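Local coordinates for protein scyllo-inositol 2-dehydrogenase (NADP(+)) IolW (Bacillus subtilis subsp. subtilis, PDB 3GDO) that catalyses the reversible NADPH-dependent reduction of scyllo-inosose to scyllo-inositol and cannot use NADH in place of NADPH, at residues Val19-Leu24 / Ser120-Arg125; Asn124-Asn129 / Ala323-Asn328; Leu303-Lys308 / Ala318-Ala323. All coordinates share one frame; numbering follows the deposited sequence.

Contact 1 (Val19-Leu24 / Ser120-Arg125)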
loop_
_atom_site.group_PDB
_atom_site.type_symbol
_atom_site.label_atom_id
_atom_site.label_comp_id
_atom_site.label_asym_id
_atom_site.label_seq_id
_atom_site.Cartn_x
_atom_site.Cartn_y
_atom_site.Cartn_z
ATOM N N VAL B 19 -5.073 32.892 -3.803
ATOM C CA VAL B 19 -4.504 32.227 -2.619
ATOM C C VAL B 19 -3.185 31.528 -2.945
ATOM O O VAL B 19 -2.223 31.648 -2.202
ATOM C CB VAL B 19 -5.512 31.222 -1.958
ATOM C CG1 VAL B 19 -4.876 30.542 -0.744
ATOM C CG2 VAL B 19 -6.814 31.954 -1.526
ATOM N N PHE B 20 -3.137 30.788 -4.041
ATOM C CA PHE B 20 -1.927 29.946 -4.319
ATOM C C PHE B 20 -0.809 30.648 -5.124
ATOM O O PHE B 20 0.351 30.258 -5.022
ATOM C CB PHE B 20 -2.296 28.583 -4.933
ATOM C CG PHE B 20 -3.297 27.762 -4.082
ATOM C CD1 PHE B 20 -3.215 27.739 -2.680
ATOM C CD2 PHE B 20 -4.302 27.020 -4.698
ATOM C CE1 PHE B 20 -4.142 26.994 -1.888
ATOM C CE2 PHE B 20 -5.245 26.272 -3.933
ATOM C CZ PHE B 20 -5.164 26.254 -2.530
ATOM N N HIS B 21 -1.147 31.683 -5.902
ATOM C CA HIS B 21 -0.145 32.323 -6.772
ATOM C C HIS B 21 0.162 33.748 -6.376
ATOM O O HIS B 21 1.330 34.114 -6.153
ATOM C CB HIS B 21 -0.569 32.225 -8.251
ATOM C CG HIS B 21 -0.524 30.824 -8.782
ATOM N ND1 HIS B 21 0.594 30.292 -9.393
ATOM C CD2 HIS B 21 -1.458 29.834 -8.775
ATOM C CE1 HIS B 21 0.337 29.045 -9.769
ATOM N NE2 HIS B 21 -0.896 28.736 -9.385
ATOM N N GLY B 22 -0.896 34.547 -6.297
ATOM C CA GLY B 22 -0.834 35.945 -5.929
ATOM C C GLY B 22 0.046 36.266 -4.755
ATOM O O GLY B 22 0.950 37.077 -4.896
ATOM N N PRO B 23 -0.204 35.634 -3.587
ATOM C CA PRO B 23 0.578 35.941 -2.401
ATOM C C PRO B 23 2.062 35.606 -2.561
ATOM O O PRO B 23 2.908 36.246 -1.937
ATOM C CB PRO B 23 -0.052 35.032 -1.337
ATOM C CG PRO B 23 -1.421 34.859 -1.749
ATOM C CD PRO B 23 -1.406 34.847 -3.248
ATOM N N LEU B 24 2.386 34.589 -3.355
ATOM C CA LEU B 24 3.790 34.212 -3.542
ATOM C C LEU B 24 4.491 35.231 -4.461
ATOM O O LEU B 24 5.607 35.691 -4.176
ATOM C CB LEU B 24 3.890 32.808 -4.127
ATOM C CG LEU B 24 3.295 31.676 -3.278
ATOM C CD1 LEU B 24 3.501 30.330 -3.931
ATOM C CD2 LEU B 24 3.882 31.687 -1.864
ATOM N N SER B 120 5.644 26.318 -18.831
ATOM C CA SER B 120 5.860 25.533 -17.618
ATOM C C SER B 120 4.488 25.128 -17.005
ATOM O O SER B 120 3.409 25.634 -17.429
ATOM C CB SER B 120 6.705 26.334 -16.639
ATOM O OG SER B 120 7.140 25.556 -15.519
ATOM N N VAL B 121 4.536 24.191 -16.051
ATOM C CA VAL B 121 3.325 23.655 -15.398
ATOM C C VAL B 121 3.608 23.753 -13.911
ATOM O O VAL B 121 4.684 23.410 -13.481
ATOM C CB VAL B 121 3.049 22.202 -15.816
ATOM C CG1 VAL B 121 1.801 21.613 -15.050
ATOM C CG2 VAL B 121 2.803 22.131 -17.316
ATOM N N TYR B 122 2.658 24.259 -13.135
ATOM C CA TYR B 122 2.904 24.499 -11.707
ATOM C C TYR B 122 2.810 23.172 -10.885
ATOM O O TYR B 122 1.801 22.945 -10.185
ATOM C CB TYR B 122 1.923 25.590 -11.202
ATOM C CG TYR B 122 2.222 26.157 -9.818
ATOM C CD1 TYR B 122 3.440 26.743 -9.556
ATOM C CD2 TYR B 122 1.261 26.084 -8.764
ATOM C CE1 TYR B 122 3.725 27.281 -8.295
ATOM C CE2 TYR B 122 1.532 26.618 -7.479
ATOM C CZ TYR B 122 2.774 27.214 -7.266
ATOM O OH TYR B 122 3.150 27.720 -6.039
ATOM N N HIS B 123 3.837 22.313 -10.989
ATOM C CA HIS B 123 3.967 21.105 -10.154
ATOM C C HIS B 123 4.764 21.454 -8.923
ATOM O O HIS B 123 5.926 21.046 -8.755
ATOM C CB HIS B 123 4.576 19.922 -10.918
ATOM C CG HIS B 123 3.567 19.166 -11.732
ATOM N ND1 HIS B 123 2.566 18.401 -11.156
ATOM C CD2 HIS B 123 3.372 19.091 -13.071
ATOM C CE1 HIS B 123 1.830 17.852 -12.109
ATOM N NE2 HIS B 123 2.293 18.259 -13.284
ATOM N N ASN B 124 4.133 22.251 -8.074
ATOM C CA ASN B 124 4.851 22.828 -6.960
ATOM C C ASN B 124 5.088 21.860 -5.816
ATOM O O ASN B 124 5.877 22.177 -4.951
ATOM C CB ASN B 124 4.202 24.126 -6.460
ATOM C CG ASN B 124 2.842 23.913 -5.828
ATOM O OD1 ASN B 124 2.086 23.034 -6.208
ATOM N ND2 ASN B 124 2.525 24.748 -4.851
ATOM N N ARG B 125 4.421 20.694 -5.814
ATOM C CA ARG B 125 4.682 19.687 -4.762
ATOM C C ARG B 125 6.098 19.129 -4.827
ATOM O O ARG B 125 6.479 18.355 -3.949
ATOM C CB ARG B 125 3.681 18.494 -4.777
ATOM C CG ARG B 125 2.210 18.780 -4.468
ATOM C CD ARG B 125 1.954 20.165 -4.011
ATOM N NE ARG B 125 0.650 20.284 -3.383
ATOM C CZ ARG B 125 -0.243 21.235 -3.657
ATOM N NH1 ARG B 125 -0.012 22.163 -4.582
ATOM N NH2 ARG B 125 -1.391 21.256 -2.996
#
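H21 leads with its ring carbon CE1 over Y122, NE2 being only slightly farther off: CE1 of H21 sits 3.2 Å above one face of the phenol ring, displaced toward its rim, and comes to 3.3 Å from CD2 of Y122. The two rings are centred 4.3 Å apart with their planes at 48°, an oblique pair that is neither a parallel stack nor a T-shape. Both imidazole nitrogens are engaged elsewhere, ND1 with the hydroxyl of Y306 and NE2 with the carboxylate of E95, so two hydrogen bonds fix the rotation of the ring while CE1, between them, lies over the phenol ring. The opposite phenol face is covered by CB of N124. A chi1 of -168° turns the Y122 ring away from its own backbone N and across toward 19-24, bridging axes that stay 12.9 Å apart at closest approach. This joins helix 15-26, which follows the first strand of the Rossmann fold, to 119-122, an outermost strand of the parallel sheet; the H21 side chain comes close to, but makes no contact with, the glycine-rich turn, whose sequence is consistent with a GxGxxG dinucleotide-binding motif. At the far end, OH of Y122 lies 3.4 Å from CD1 of L24, and no hydrogen bond links the segments. Y122 is also the centre of an inverse gamma turn, and its ring meets that of Y305 edge-to-face.

Contact 2 (Asn124-Asn129 / Ala323-Asn328)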
loop_
_atom_site.group_PDB
_atom_site.type_symbol
_atom_site.label_atom_id
_atom_site.label_comp_id
_atom_site.label_asym_id
_atom_site.label_seq_id
_atom_site.Cartn_x
_atom_site.Cartn_y
_atom_site.Cartn_z
ATOM N N ASN B 124 4.133 22.251 -8.074
ATOM C CA ASN B 124 4.851 22.828 -6.960
ATOM C C ASN B 124 5.088 21.860 -5.816
ATOM O O ASN B 124 5.877 22.177 -4.951
ATOM C CB ASN B 124 4.202 24.126 -6.460
ATOM C CG ASN B 124 2.842 23.913 -5.828
ATOM O OD1 ASN B 124 2.086 23.034 -6.208
ATOM N ND2 ASN B 124 2.525 24.748 -4.851
ATOM N N ARG B 125 4.421 20.694 -5.814
ATOM C CA ARG B 125 4.682 19.687 -4.762
ATOM C C ARG B 125 6.098 19.129 -4.827
ATOM O O ARG B 125 6.479 18.355 -3.949
ATOM C CB ARG B 125 3.681 18.494 -4.777
ATOM C CG ARG B 125 2.210 18.780 -4.468
ATOM C CD ARG B 125 1.954 20.165 -4.011
ATOM N NE ARG B 125 0.650 20.284 -3.383
ATOM C CZ ARG B 125 -0.243 21.235 -3.657
ATOM N NH1 ARG B 125 -0.012 22.163 -4.582
ATOM N NH2 ARG B 125 -1.391 21.256 -2.996
ATOM N N ARG B 126 6.886 19.489 -5.847
ATOM C CA ARG B 126 8.312 19.180 -5.794
ATOM C C ARG B 126 8.993 20.038 -4.721
ATOM O O ARG B 126 10.131 19.771 -4.380
ATOM C CB ARG B 126 9.032 19.394 -7.120
ATOM C CG ARG B 126 8.581 18.497 -8.268
ATOM C CD ARG B 126 9.406 18.797 -9.516
ATOM N NE ARG B 126 8.803 18.198 -10.695
ATOM C CZ ARG B 126 9.282 18.306 -11.931
ATOM N NH1 ARG B 126 10.404 18.998 -12.191
ATOM N NH2 ARG B 126 8.623 17.730 -12.927
ATOM N N TRP B 127 8.324 21.080 -4.237
ATOM C CA TRP B 127 8.892 21.912 -3.127
ATOM C C TRP B 127 8.104 21.794 -1.803
ATOM O O TRP B 127 8.197 22.672 -0.930
ATOM C CB TRP B 127 9.170 23.385 -3.583
ATOM C CG TRP B 127 10.191 23.417 -4.738
ATOM C CD1 TRP B 127 11.573 23.536 -4.642
ATOM C CD2 TRP B 127 9.902 23.272 -6.137
ATOM N NE1 TRP B 127 12.141 23.452 -5.893
ATOM C CE2 TRP B 127 11.141 23.299 -6.827
ATOM C CE3 TRP B 127 8.713 23.079 -6.869
ATOM C CZ2 TRP B 127 11.226 23.166 -8.208
ATOM C CZ3 TRP B 127 8.797 22.952 -8.248
ATOM C CH2 TRP B 127 10.048 23.011 -8.905
ATOM N N ASP B 128 7.332 20.704 -1.662
ATOM C CA ASP B 128 6.725 20.304 -0.381
ATOM C C ASP B 128 7.830 19.892 0.602
ATOM O O ASP B 128 8.856 19.315 0.185
ATOM C CB ASP B 128 5.769 19.112 -0.568
ATOM C CG ASP B 128 4.367 19.531 -0.961
ATOM O OD1 ASP B 128 4.146 20.714 -1.292
ATOM O OD2 ASP B 128 3.442 18.667 -0.926
ATOM N N ASN B 129 7.646 20.208 1.895
ATOM C CA ASN B 129 8.668 19.828 2.884
ATOM C C ASN B 129 9.104 18.361 2.827
ATOM O O ASN B 129 10.301 18.060 2.721
ATOM C CB ASN B 129 8.316 20.279 4.323
ATOM C CG ASN B 129 6.865 19.992 4.757
ATOM O OD1 ASN B 129 6.158 19.068 4.270
ATOM N ND2 ASN B 129 6.423 20.786 5.709
ATOM N N ALA B 323 7.502 21.500 -20.021
ATOM C CA ALA B 323 6.285 21.065 -20.653
ATOM C C ALA B 323 6.279 19.556 -20.828
ATOM O O ALA B 323 5.238 18.922 -20.597
ATOM C CB ALA B 323 6.061 21.778 -22.001
ATOM N N GLU B 324 7.422 19.013 -21.253
ATOM C CA GLU B 324 7.656 17.569 -21.381
ATOM C C GLU B 324 7.353 16.788 -20.091
ATOM O O GLU B 324 6.716 15.743 -20.143
ATOM C CB GLU B 324 9.130 17.306 -21.760
ATOM C CG GLU B 324 9.411 15.920 -22.333
ATOM C CD GLU B 324 8.326 15.425 -23.330
ATOM O OE1 GLU B 324 7.929 16.159 -24.305
ATOM O OE2 GLU B 324 7.835 14.291 -23.109
ATOM N N GLU B 325 7.869 17.277 -18.964
ATOM C CA GLU B 325 7.608 16.639 -17.676
ATOM C C GLU B 325 6.098 16.700 -17.345
ATOM O O GLU B 325 5.518 15.691 -16.963
ATOM C CB GLU B 325 8.461 17.271 -16.581
ATOM C CG GLU B 325 9.962 16.995 -16.745
ATOM C CD GLU B 325 10.766 17.985 -15.928
ATOM O OE1 GLU B 325 10.148 18.918 -15.342
ATOM O OE2 GLU B 325 11.995 17.847 -15.850
ATOM N N GLY B 326 5.468 17.855 -17.597
ATOM C CA GLY B 326 4.017 18.002 -17.482
ATOM C C GLY B 326 3.276 16.984 -18.325
ATOM O O GLY B 326 2.364 16.297 -17.847
ATOM N N ILE B 327 3.660 16.866 -19.596
ATOM C CA ILE B 327 2.995 15.914 -20.489
ATOM C C ILE B 327 3.211 14.474 -19.963
ATOM O O ILE B 327 2.329 13.619 -20.099
ATOM C CB ILE B 327 3.553 16.025 -21.950
ATOM C CG1 ILE B 327 3.059 17.310 -22.642
ATOM C CG2 ILE B 327 3.185 14.823 -22.775
ATOM C CD1 ILE B 327 3.913 17.679 -23.915
ATOM N N ASN B 328 4.383 14.198 -19.395
ATOM C CA ASN B 328 4.636 12.824 -18.949
ATOM C C ASN B 328 3.667 12.346 -17.852
ATOM O O ASN B 328 3.285 11.168 -17.818
ATOM C CB ASN B 328 6.097 12.601 -18.542
ATOM C CG ASN B 328 6.993 12.365 -19.744
ATOM O OD1 ASN B 328 6.527 11.945 -20.790
ATOM N ND2 ASN B 328 8.271 12.687 -19.605
#
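R126 and E325 face each other from backbones that stay well separated: their CA atoms, the nearest pair across the two segments, are 12.2 Å apart. R126 belongs to a short 3-10 segment, whereas E325 lies in the first turn of helix 323-342, and both side chains set out toward the opposite segment. The arginine covers most of the gap because its chain is extended from CG to NE (chi2 -179°). Its guanidinium grips one oxygen end-on with two nitrogens: NH2 of R126 is 3.1 Å from OE1 of E325, and NH1 of R126 lies 3.2 Å from the same OE1. That oxygen is 9° out of the guanidinium plane, yet both donors approach it from one face of the carboxylate, well above its plane, and the two flat groups are turned 58° apart. OE1 also accepts the backbone N of T322, the N-cap residue, while NE of R126 forms a second salt bridge with D184 of helix 174-190. With an alanine at E325, NH1 and NH2 lose their carboxylate mate, and the T322 amide would probably be left without its side-chain acceptor and the arginine less firmly held. The T322 side chain caps the helix start at E325 N, and with the return bond from OE1 this fits a capping box, joined here to a salt bridge that ties helix 323-342 to the loop following strand 119-122.

Contact 3 (Leu303-Lys308 / Ala318-Ala323)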
loop_
_atom_site.group_PDB
_atom_site.type_symbol
_atom_site.label_atom_id
_atom_site.label_comp_id
_atom_site.label_asym_id
_atom_site.label_seq_id
_atom_site.Cartn_x
_atom_site.Cartn_y
_atom_site.Cartn_z
ATOM N N LEU B 303 8.156 29.218 -3.141
ATOM C CA LEU B 303 8.833 30.389 -3.749
ATOM C C LEU B 303 9.874 29.959 -4.756
ATOM O O LEU B 303 10.076 30.641 -5.787
ATOM C CB LEU B 303 9.506 31.262 -2.687
ATOM C CG LEU B 303 8.576 32.023 -1.730
ATOM C CD1 LEU B 303 9.421 32.844 -0.709
ATOM C CD2 LEU B 303 7.607 32.935 -2.541
ATOM N N THR B 304 10.524 28.825 -4.469
ATOM C CA THR B 304 11.615 28.352 -5.301
ATOM C C THR B 304 11.157 28.182 -6.756
ATOM O O THR B 304 11.893 28.581 -7.670
ATOM C CB THR B 304 12.283 27.062 -4.715
ATOM O OG1 THR B 304 12.746 27.341 -3.390
ATOM C CG2 THR B 304 13.453 26.561 -5.557
ATOM N N TYR B 305 9.951 27.632 -6.983
ATOM C CA TYR B 305 9.437 27.531 -8.348
ATOM C C TYR B 305 9.463 28.928 -9.029
ATOM O O TYR B 305 9.903 29.072 -10.171
ATOM C CB TYR B 305 8.017 26.961 -8.381
ATOM C CG TYR B 305 7.386 26.967 -9.754
ATOM C CD1 TYR B 305 7.478 25.855 -10.576
ATOM C CD2 TYR B 305 6.684 28.060 -10.216
ATOM C CE1 TYR B 305 6.904 25.829 -11.814
ATOM C CE2 TYR B 305 6.105 28.042 -11.470
ATOM C CZ TYR B 305 6.227 26.930 -12.259
ATOM O OH TYR B 305 5.661 26.883 -13.504
ATOM N N TYR B 306 9.009 29.957 -8.331
ATOM C CA TYR B 306 8.947 31.247 -9.004
ATOM C C TYR B 306 10.304 31.979 -9.145
ATOM O O TYR B 306 10.487 32.723 -10.089
ATOM C CB TYR B 306 7.837 32.143 -8.426
ATOM C CG TYR B 306 6.474 31.846 -9.040
ATOM C CD1 TYR B 306 6.255 32.055 -10.389
ATOM C CD2 TYR B 306 5.404 31.359 -8.261
ATOM C CE1 TYR B 306 5.021 31.772 -10.978
ATOM C CE2 TYR B 306 4.145 31.100 -8.826
ATOM C CZ TYR B 306 3.967 31.299 -10.182
ATOM O OH TYR B 306 2.758 31.076 -10.794
ATOM N N ARG B 307 11.226 31.789 -8.204
ATOM C CA ARG B 307 12.582 32.333 -8.366
ATOM C C ARG B 307 13.248 31.683 -9.575
ATOM O O ARG B 307 13.983 32.340 -10.330
ATOM C CB ARG B 307 13.419 32.108 -7.125
ATOM C CG ARG B 307 12.940 32.871 -5.920
ATOM C CD ARG B 307 13.800 32.535 -4.687
ATOM N NE ARG B 307 13.489 33.452 -3.592
ATOM C CZ ARG B 307 13.165 33.095 -2.355
ATOM N NH1 ARG B 307 13.154 31.827 -1.988
ATOM N NH2 ARG B 307 12.922 34.027 -1.448
ATOM N N LYS B 308 12.959 30.407 -9.787
ATOM C CA LYS B 308 13.513 29.700 -10.934
ATOM C C LYS B 308 12.893 30.137 -12.260
ATOM O O LYS B 308 13.624 30.315 -13.236
ATOM C CB LYS B 308 13.470 28.184 -10.750
ATOM C CG LYS B 308 14.792 27.585 -10.267
ATOM C CD LYS B 308 14.612 26.561 -9.131
ATOM C CE LYS B 308 15.623 25.408 -9.255
ATOM N NZ LYS B 308 17.060 25.829 -9.290
ATOM N N ALA B 318 17.540 26.679 -17.294
ATOM C CA ALA B 318 16.549 25.633 -17.562
ATOM C C ALA B 318 15.369 25.799 -16.597
ATOM O O ALA B 318 15.520 26.277 -15.437
ATOM C CB ALA B 318 17.201 24.226 -17.422
ATOM N N LEU B 319 14.189 25.455 -17.095
ATOM C CA LEU B 319 12.914 25.671 -16.359
ATOM C C LEU B 319 12.777 24.754 -15.154
ATOM O O LEU B 319 13.185 23.577 -15.233
ATOM C CB LEU B 319 11.721 25.425 -17.296
ATOM C CG LEU B 319 11.329 26.598 -18.223
ATOM C CD1 LEU B 319 10.329 26.153 -19.245
ATOM C CD2 LEU B 319 10.832 27.876 -17.434
ATOM N N PRO B 320 12.145 25.246 -14.056
ATOM C CA PRO B 320 11.935 24.401 -12.864
ATOM C C PRO B 320 11.043 23.161 -13.117
ATOM O O PRO B 320 11.281 22.093 -12.513
ATOM C CB PRO B 320 11.251 25.346 -11.878
ATOM C CG PRO B 320 10.553 26.366 -12.749
ATOM C CD PRO B 320 11.510 26.571 -13.900
ATOM N N VAL B 321 10.051 23.306 -13.986
ATOM C CA VAL B 321 9.240 22.180 -14.456
ATOM C C VAL B 321 9.087 22.443 -15.944
ATOM O O VAL B 321 8.794 23.571 -16.313
ATOM C CB VAL B 321 7.819 22.150 -13.790
ATOM C CG1 VAL B 321 7.030 20.975 -14.301
ATOM C CG2 VAL B 321 7.876 22.154 -12.193
ATOM N N THR B 322 9.215 21.429 -16.798
ATOM C CA THR B 322 9.157 21.649 -18.242
ATOM C C THR B 322 7.850 21.108 -18.798
ATOM O O THR B 322 7.198 20.310 -18.157
ATOM C CB THR B 322 10.315 20.882 -18.991
ATOM O OG1 THR B 322 10.139 19.472 -18.821
ATOM C CG2 THR B 322 11.733 21.295 -18.463
ATOM N N ALA B 323 7.502 21.500 -20.021
ATOM C CA ALA B 323 6.285 21.065 -20.653
ATOM C C ALA B 323 6.279 19.556 -20.828
ATOM O O ALA B 323 5.238 18.922 -20.597
ATOM C CB ALA B 323 6.061 21.778 -22.001
HETATM O O HOH W 1 15.596 28.238 -13.687
#
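P320 lies obliquely against the Y305 ring, with CG of P320 3.8 Å from CD1 of Y305. The same CG lies 4.2 Å from the centroid of the tyrosine ring and 30° off its normal, an off-centre CH-pi contact. V321 comes from another direction: its CG2 reaches the rim of the phenol ring near the ring plane, 3.8 Å from CE1 of Y305. Further along the helix, the proline ring also meets the root of the lysine, CB of P320 being 3.8 Å from CB of K308, while the bent remainder of that chain leads away. With no direct hydrogen bond across the segments, the polar link is a water that donates to two backbone carbonyls, 2.9 Å from O of K308 and 2.6 Å from O of A318. The Y305 ring is placed by a first torsion that sets CG anti to the backbone N (chi1 174°), and a hydrogen bond joins OH of Y305 to OG of S120. The hydroxyl of S120 also bonds O of V321, so one serine on strand 119-122 contacts both partners, consistent with its setting their relative position. The contact thus folds the loop after helix 303-315 back onto that helix, with I309 and S312 also touching P320, while Y305 and Y306 reach V93 of the parallel sheet's strand 91-95.

In the fold
From the N terminus, helix 15-26 comes first, and contact 1 closes a loop of 95 residues when the chain reaches strand 119-122 and the residues after it, a closure made by the Rossmann domain. Contact 2 starts where contact 1 ends, sharing N124 and R125, and spans a far longer loop to helix 323-342. Contact 3 is nested inside that loop: it joins helix 303-315 to the loop leading into helix 323-342, meeting contact 2 at A323. Contacts 1 and 3 lie in series, yet they touch directly, with centres about 10 Å apart. Together they fasten the C-terminal helices to the edge of the nucleotide-binding sheet.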